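Local coordinates for protein acetolactate synthase isozyme 1 large subunit (Escherichia coli, PDB 6LPI) that is the large subunit of a thiamine diphosphate-dependent enzyme of the acetohydroxy-acid synthase family, and binds flavin-adenine dinucleotide, thiamine diphosphate and a magnesium ion, at residues A67-M81 with A94-I108. Numbering follows the deposited sequence.
Sequences AQGMARTDGKPAVCM and AIADARLDSIPLICI
A salt-bridge network of Arg72 with Asp97 and Asp101 ties helix 60-74 to helix 86-101, with the amide of Gln68 built into it. Arg72 NE and NH2 both donate, within the guanidinium plane, to Gln68 OE1, the NE bond being 2.7 Å; this fixes the rotation of the amide and turns NE2 to the other helix. There Gln68 NE2 gives one hydrogen to the anti lone pair of Asp97 OD2 (2.8 Å) and the other to Ala94 O (3.1 Å). Amide and carboxylate are nearly coplanar, 21° apart. The Arg72 chain runs extended from CG to NE (chi2 -161°), carrying the guanidinium across to the aspartates: NH2 meets Asp97 OD2 at 3.0 Å and Asp101 OD1 at 3.3 Å, while Ile103 CD1 lies over one guanidinium face. Asp97 OD1 is also hydrogen-bonded to the hydroxyls of Ser413 and Thr418, and the Asp101 carboxylate accepts from the backbone N of Gly414 and Gly415, close to bound flavin-adenine dinucleotide. Strands 78-82 and 105-111, joined through helix 86-101 as a beta-alpha-beta unit, are central neighbours in the parallel six-stranded sheet of the N-terminal thiamine diphosphate-binding domain. Ala78 and Cys80 each donate and accept across the pair, Ile108 N reaching Cys80 O almost straight (177°). On one face Leu105 CD1 rests against Ala67 CB (3.6 Å); on the other, Val79 CG2 packs against Ile106 CB (3.9 Å).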
loop_
_atom_site.group_PDB
_atom_site.type_symbol
_atom_site.label_atom_id
_atom_site.label_comp_id
_atom_site.label_asym_id
_atom_site.label_seq_id
_atom_site.Cartn_x
_atom_site.Cartn_y
_atom_site.Cartn_z
ATOM N N ALA B 67 -11.125 -1.554 -7.067
ATOM C CA ALA B 67 -11.236 -2.146 -5.740
ATOM C C ALA B 67 -10.267 -1.459 -4.779
ATOM O O ALA B 67 -10.598 -1.199 -3.618
ATOM C CB ALA B 67 -10.985 -3.653 -5.812
ATOM N N GLN B 68 -9.068 -1.142 -5.257
ATOM C CA GLN B 68 -8.097 -0.468 -4.412
ATOM C C GLN B 68 -8.568 0.918 -3.989
ATOM O O GLN B 68 -8.353 1.313 -2.846
ATOM C CB GLN B 68 -6.755 -0.387 -5.111
ATOM C CG GLN B 68 -5.832 -1.512 -4.695
ATOM C CD GLN B 68 -4.387 -1.033 -4.591
ATOM O OE1 GLN B 68 -4.091 -0.006 -3.958
ATOM N NE2 GLN B 68 -3.492 -1.740 -5.259
ATOM N N GLY B 69 -9.163 1.694 -4.902
ATOM C CA GLY B 69 -9.664 3.006 -4.519
ATOM C C GLY B 69 -10.758 2.925 -3.469
ATOM O O GLY B 69 -10.771 3.696 -2.494
ATOM N N MET B 70 -11.680 1.975 -3.636
ATOM C CA MET B 70 -12.666 1.759 -2.584
ATOM C C MET B 70 -11.956 1.480 -1.268
ATOM O O MET B 70 -12.130 2.221 -0.291
ATOM C CB MET B 70 -13.607 0.617 -2.962
ATOM C CG MET B 70 -14.370 0.916 -4.230
ATOM S SD MET B 70 -15.721 -0.197 -4.559
ATOM C CE MET B 70 -16.121 -0.752 -2.898
ATOM N N ALA B 71 -11.076 0.457 -1.267
ATOM C CA ALA B 71 -10.400 0.012 -0.051
ATOM C C ALA B 71 -9.543 1.108 0.574
ATOM O O ALA B 71 -9.515 1.257 1.803
ATOM C CB ALA B 71 -9.555 -1.218 -0.341
ATOM N N ARG B 72 -8.835 1.887 -0.238
ATOM C CA ARG B 72 -8.027 2.949 0.328
ATOM C C ARG B 72 -8.867 4.074 0.897
ATOM O O ARG B 72 -8.375 4.818 1.744
ATOM C CB ARG B 72 -7.034 3.478 -0.699
ATOM C CG ARG B 72 -6.115 2.426 -1.224
ATOM C CD ARG B 72 -4.945 3.119 -1.812
ATOM N NE ARG B 72 -4.046 2.233 -2.534
ATOM C CZ ARG B 72 -2.739 2.454 -2.620
ATOM N NH1 ARG B 72 -2.220 3.518 -2.014
ATOM N NH2 ARG B 72 -1.961 1.626 -3.314
ATOM N N THR B 73 -10.130 4.210 0.500
ATOM C CA THR B 73 -10.938 5.202 1.217
ATOM C C THR B 73 -11.818 4.677 2.375
ATOM O O THR B 73 -12.056 5.454 3.302
ATOM C CB THR B 73 -11.835 5.971 0.255
ATOM O OG1 THR B 73 -12.716 5.060 -0.408
ATOM C CG2 THR B 73 -11.002 6.740 -0.781
ATOM N N ASP B 74 -12.272 3.388 2.405
ATOM C CA ASP B 74 -13.260 2.913 3.404
ATOM C C ASP B 74 -12.566 2.554 4.717
ATOM O O ASP B 74 -13.089 2.825 5.807
ATOM C CB ASP B 74 -13.992 1.607 2.995
ATOM C CG ASP B 74 -13.116 0.635 2.227
ATOM O OD1 ASP B 74 -11.963 0.529 2.670
ATOM O OD2 ASP B 74 -13.530 0.016 1.239
ATOM N N GLY B 75 -11.356 1.974 4.615
ATOM C CA GLY B 75 -10.696 1.224 5.674
ATOM C C GLY B 75 -11.073 -0.234 5.786
ATOM O O GLY B 75 -10.632 -0.884 6.737
ATOM N N LYS B 76 -11.885 -0.765 4.865
ATOM C CA LYS B 76 -12.386 -2.155 4.805
ATOM C C LYS B 76 -11.984 -2.869 3.494
ATOM O O LYS B 76 -11.683 -2.205 2.500
ATOM C CB LYS B 76 -13.925 -2.155 5.008
ATOM C CG LYS B 76 -14.542 -3.538 5.315
ATOM C CD LYS B 76 -15.504 -3.610 6.527
ATOM C CE LYS B 76 -15.487 -5.032 7.190
ATOM N NZ LYS B 76 -15.688 -6.199 6.257
ATOM N N PRO B 77 -11.869 -4.201 3.471
ATOM C CA PRO B 77 -11.561 -4.870 2.188
ATOM C C PRO B 77 -12.588 -4.636 1.078
ATOM O O PRO B 77 -13.803 -4.626 1.302
ATOM C CB PRO B 77 -11.505 -6.355 2.552
ATOM C CG PRO B 77 -12.049 -6.465 3.940
ATOM C CD PRO B 77 -11.813 -5.145 4.604
ATOM N N ALA B 78 -12.073 -4.429 -0.135
ATOM C CA ALA B 78 -12.846 -4.336 -1.367
ATOM C C ALA B 78 -12.529 -5.552 -2.229
ATOM O O ALA B 78 -11.474 -6.158 -2.081
ATOM C CB ALA B 78 -12.539 -3.038 -2.101
ATOM N N VAL B 79 -13.454 -5.932 -3.106
ATOM C CA VAL B 79 -13.419 -7.207 -3.816
ATOM C C VAL B 79 -13.354 -6.985 -5.320
ATOM O O VAL B 79 -14.148 -6.216 -5.873
ATOM C CB VAL B 79 -14.641 -8.063 -3.446
ATOM C CG1 VAL B 79 -14.714 -9.311 -4.312
ATOM C CG2 VAL B 79 -14.582 -8.425 -1.954
ATOM N N CYS B 80 -12.452 -7.710 -5.992
ATOM C CA CYS B 80 -12.407 -7.730 -7.453
ATOM C C CYS B 80 -12.464 -9.159 -7.970
ATOM O O CYS B 80 -12.112 -10.101 -7.263
ATOM C CB CYS B 80 -11.163 -7.028 -7.993
ATOM S SG CYS B 80 -9.660 -7.478 -7.160
ATOM N N MET B 81 -12.915 -9.328 -9.214
ATOM C CA MET B 81 -13.210 -10.666 -9.722
ATOM C C MET B 81 -12.718 -10.834 -11.150
ATOM O O MET B 81 -12.832 -9.912 -11.960
ATOM C CB MET B 81 -14.714 -10.935 -9.726
ATOM C CG MET B 81 -15.441 -10.537 -8.483
ATOM S SD MET B 81 -17.125 -11.098 -8.624
ATOM C CE MET B 81 -17.088 -12.518 -7.529
ATOM N N ALA B 94 -2.176 -5.114 -9.986
ATOM C CA ALA B 94 -3.064 -4.515 -8.992
ATOM C C ALA B 94 -2.900 -5.172 -7.634
ATOM O O ALA B 94 -2.886 -4.486 -6.599
ATOM C CB ALA B 94 -4.507 -4.670 -9.437
ATOM N N ILE B 95 -2.797 -6.511 -7.619
ATOM C CA ILE B 95 -2.610 -7.233 -6.360
ATOM C C ILE B 95 -1.234 -6.936 -5.740
ATOM O O ILE B 95 -1.161 -6.588 -4.568
ATOM C CB ILE B 95 -2.922 -8.744 -6.566
ATOM C CG1 ILE B 95 -4.390 -9.057 -6.315
ATOM C CG2 ILE B 95 -2.149 -9.601 -5.601
ATOM C CD1 ILE B 95 -5.402 -8.377 -7.149
ATOM N N ALA B 96 -0.151 -6.984 -6.511
ATOM C CA ALA B 96 1.176 -6.678 -5.971
ATOM C C ALA B 96 1.252 -5.246 -5.435
ATOM O O ALA B 96 1.828 -4.990 -4.361
ATOM C CB ALA B 96 2.246 -6.903 -7.041
ATOM N N ASP B 97 0.676 -4.299 -6.171
ATOM C CA ASP B 97 0.572 -2.949 -5.654
ATOM C C ASP B 97 -0.176 -2.954 -4.334
ATOM O O ASP B 97 0.214 -2.254 -3.395
ATOM C CB ASP B 97 -0.121 -2.032 -6.657
ATOM C CG ASP B 97 -0.141 -0.581 -6.196
ATOM O OD1 ASP B 97 0.889 0.113 -6.368
ATOM O OD2 ASP B 97 -1.177 -0.143 -5.635
ATOM N N ALA B 98 -1.261 -3.728 -4.235
ATOM C CA ALA B 98 -1.969 -3.803 -2.957
ATOM C C ALA B 98 -1.062 -4.331 -1.853
ATOM O O ALA B 98 -1.111 -3.847 -0.716
ATOM C CB ALA B 98 -3.214 -4.678 -3.080
ATOM N N ARG B 99 -0.220 -5.318 -2.177
ATOM C CA ARG B 99 0.671 -5.915 -1.184
ATOM C C ARG B 99 1.692 -4.912 -0.645
ATOM O O ARG B 99 1.805 -4.727 0.574
ATOM C CB ARG B 99 1.392 -7.120 -1.785
ATOM C CG ARG B 99 2.409 -7.738 -0.851
ATOM C CD ARG B 99 1.727 -8.393 0.300
ATOM N NE ARG B 99 2.604 -9.394 0.885
ATOM C CZ ARG B 99 2.509 -9.830 2.132
ATOM N NH1 ARG B 99 1.561 -9.360 2.930
ATOM N NH2 ARG B 99 3.362 -10.736 2.576
ATOM N N LEU B 100 2.424 -4.222 -1.525
ATOM C CA LEU B 100 3.499 -3.421 -0.957
ATOM C C LEU B 100 3.008 -2.161 -0.240
ATOM O O LEU B 100 3.734 -1.644 0.626
ATOM C CB LEU B 100 4.502 -2.993 -2.022
ATOM C CG LEU B 100 5.094 -3.970 -3.032
ATOM C CD1 LEU B 100 6.159 -3.235 -3.838
ATOM C CD2 LEU B 100 5.625 -5.203 -2.441
ATOM N N ASP B 101 1.788 -1.694 -0.511
ATOM C CA ASP B 101 1.256 -0.521 0.183
ATOM C C ASP B 101 0.323 -0.895 1.331
ATOM O O ASP B 101 -0.128 -0.000 2.061
ATOM C CB ASP B 101 0.528 0.405 -0.800
ATOM C CG ASP B 101 1.487 1.252 -1.638
ATOM O OD1 ASP B 101 1.298 1.369 -2.879
ATOM O OD2 ASP B 101 2.475 1.739 -1.071
ATOM N N SER B 102 0.104 -2.200 1.553
ATOM C CA SER B 102 -0.644 -2.754 2.679
ATOM C C SER B 102 -2.119 -2.377 2.688
ATOM O O SER B 102 -2.598 -1.753 3.637
ATOM C CB SER B 102 0.002 -2.343 4.007
ATOM O OG SER B 102 1.391 -2.675 4.064
ATOM N N ILE B 103 -2.839 -2.774 1.643
ATOM C CA ILE B 103 -4.256 -2.466 1.437
ATOM C C ILE B 103 -5.109 -3.727 1.500
ATOM O O ILE B 103 -4.712 -4.770 0.954
ATOM C CB ILE B 103 -4.473 -1.733 0.106
ATOM C CG1 ILE B 103 -3.596 -0.492 0.054
ATOM C CG2 ILE B 103 -5.926 -1.376 -0.107
ATOM C CD1 ILE B 103 -2.731 -0.497 -1.124
ATOM N N PRO B 104 -6.275 -3.685 2.178
ATOM C CA PRO B 104 -7.131 -4.881 2.264
ATOM C C PRO B 104 -7.934 -5.104 0.991
ATOM O O PRO B 104 -8.929 -4.431 0.724
ATOM C CB PRO B 104 -8.048 -4.567 3.454
ATOM C CG PRO B 104 -8.122 -3.063 3.457
ATOM C CD PRO B 104 -6.793 -2.571 2.997
ATOM N N LEU B 105 -7.503 -6.056 0.195
ATOM C CA LEU B 105 -8.217 -6.463 -0.995
ATOM C C LEU B 105 -8.545 -7.947 -0.889
ATOM O O LEU B 105 -7.725 -8.741 -0.422
ATOM C CB LEU B 105 -7.330 -6.179 -2.222
ATOM C CG LEU B 105 -7.904 -5.660 -3.532
ATOM C CD1 LEU B 105 -8.435 -4.258 -3.295
ATOM C CD2 LEU B 105 -6.829 -5.676 -4.613
ATOM N N ILE B 106 -9.744 -8.326 -1.304
ATOM C CA ILE B 106 -10.070 -9.717 -1.597
ATOM C C ILE B 106 -10.239 -9.818 -3.098
ATOM O O ILE B 106 -11.027 -9.079 -3.701
ATOM C CB ILE B 106 -11.314 -10.227 -0.853
ATOM C CG1 ILE B 106 -10.972 -10.638 0.579
ATOM C CG2 ILE B 106 -11.912 -11.411 -1.572
ATOM C CD1 ILE B 106 -10.894 -9.546 1.543
ATOM N N CYS B 107 -9.496 -10.735 -3.689
ATOM C CA CYS B 107 -9.460 -10.941 -5.126
ATOM C C CYS B 107 -9.954 -12.354 -5.407
ATOM O O CYS B 107 -9.346 -13.327 -4.952
ATOM C CB CYS B 107 -8.029 -10.717 -5.614
ATOM S SG CYS B 107 -7.584 -11.532 -7.112
ATOM N N ILE B 108 -11.040 -12.474 -6.160
ATOM C CA ILE B 108 -11.678 -13.758 -6.416
ATOM C C ILE B 108 -11.559 -14.088 -7.894
ATOM O O ILE B 108 -11.933 -13.289 -8.763
ATOM C CB ILE B 108 -13.143 -13.773 -5.958
ATOM C CG1 ILE B 108 -13.219 -13.742 -4.428
ATOM C CG2 ILE B 108 -13.821 -14.995 -6.463
ATOM C CD1 ILE B 108 -14.579 -13.338 -3.879
#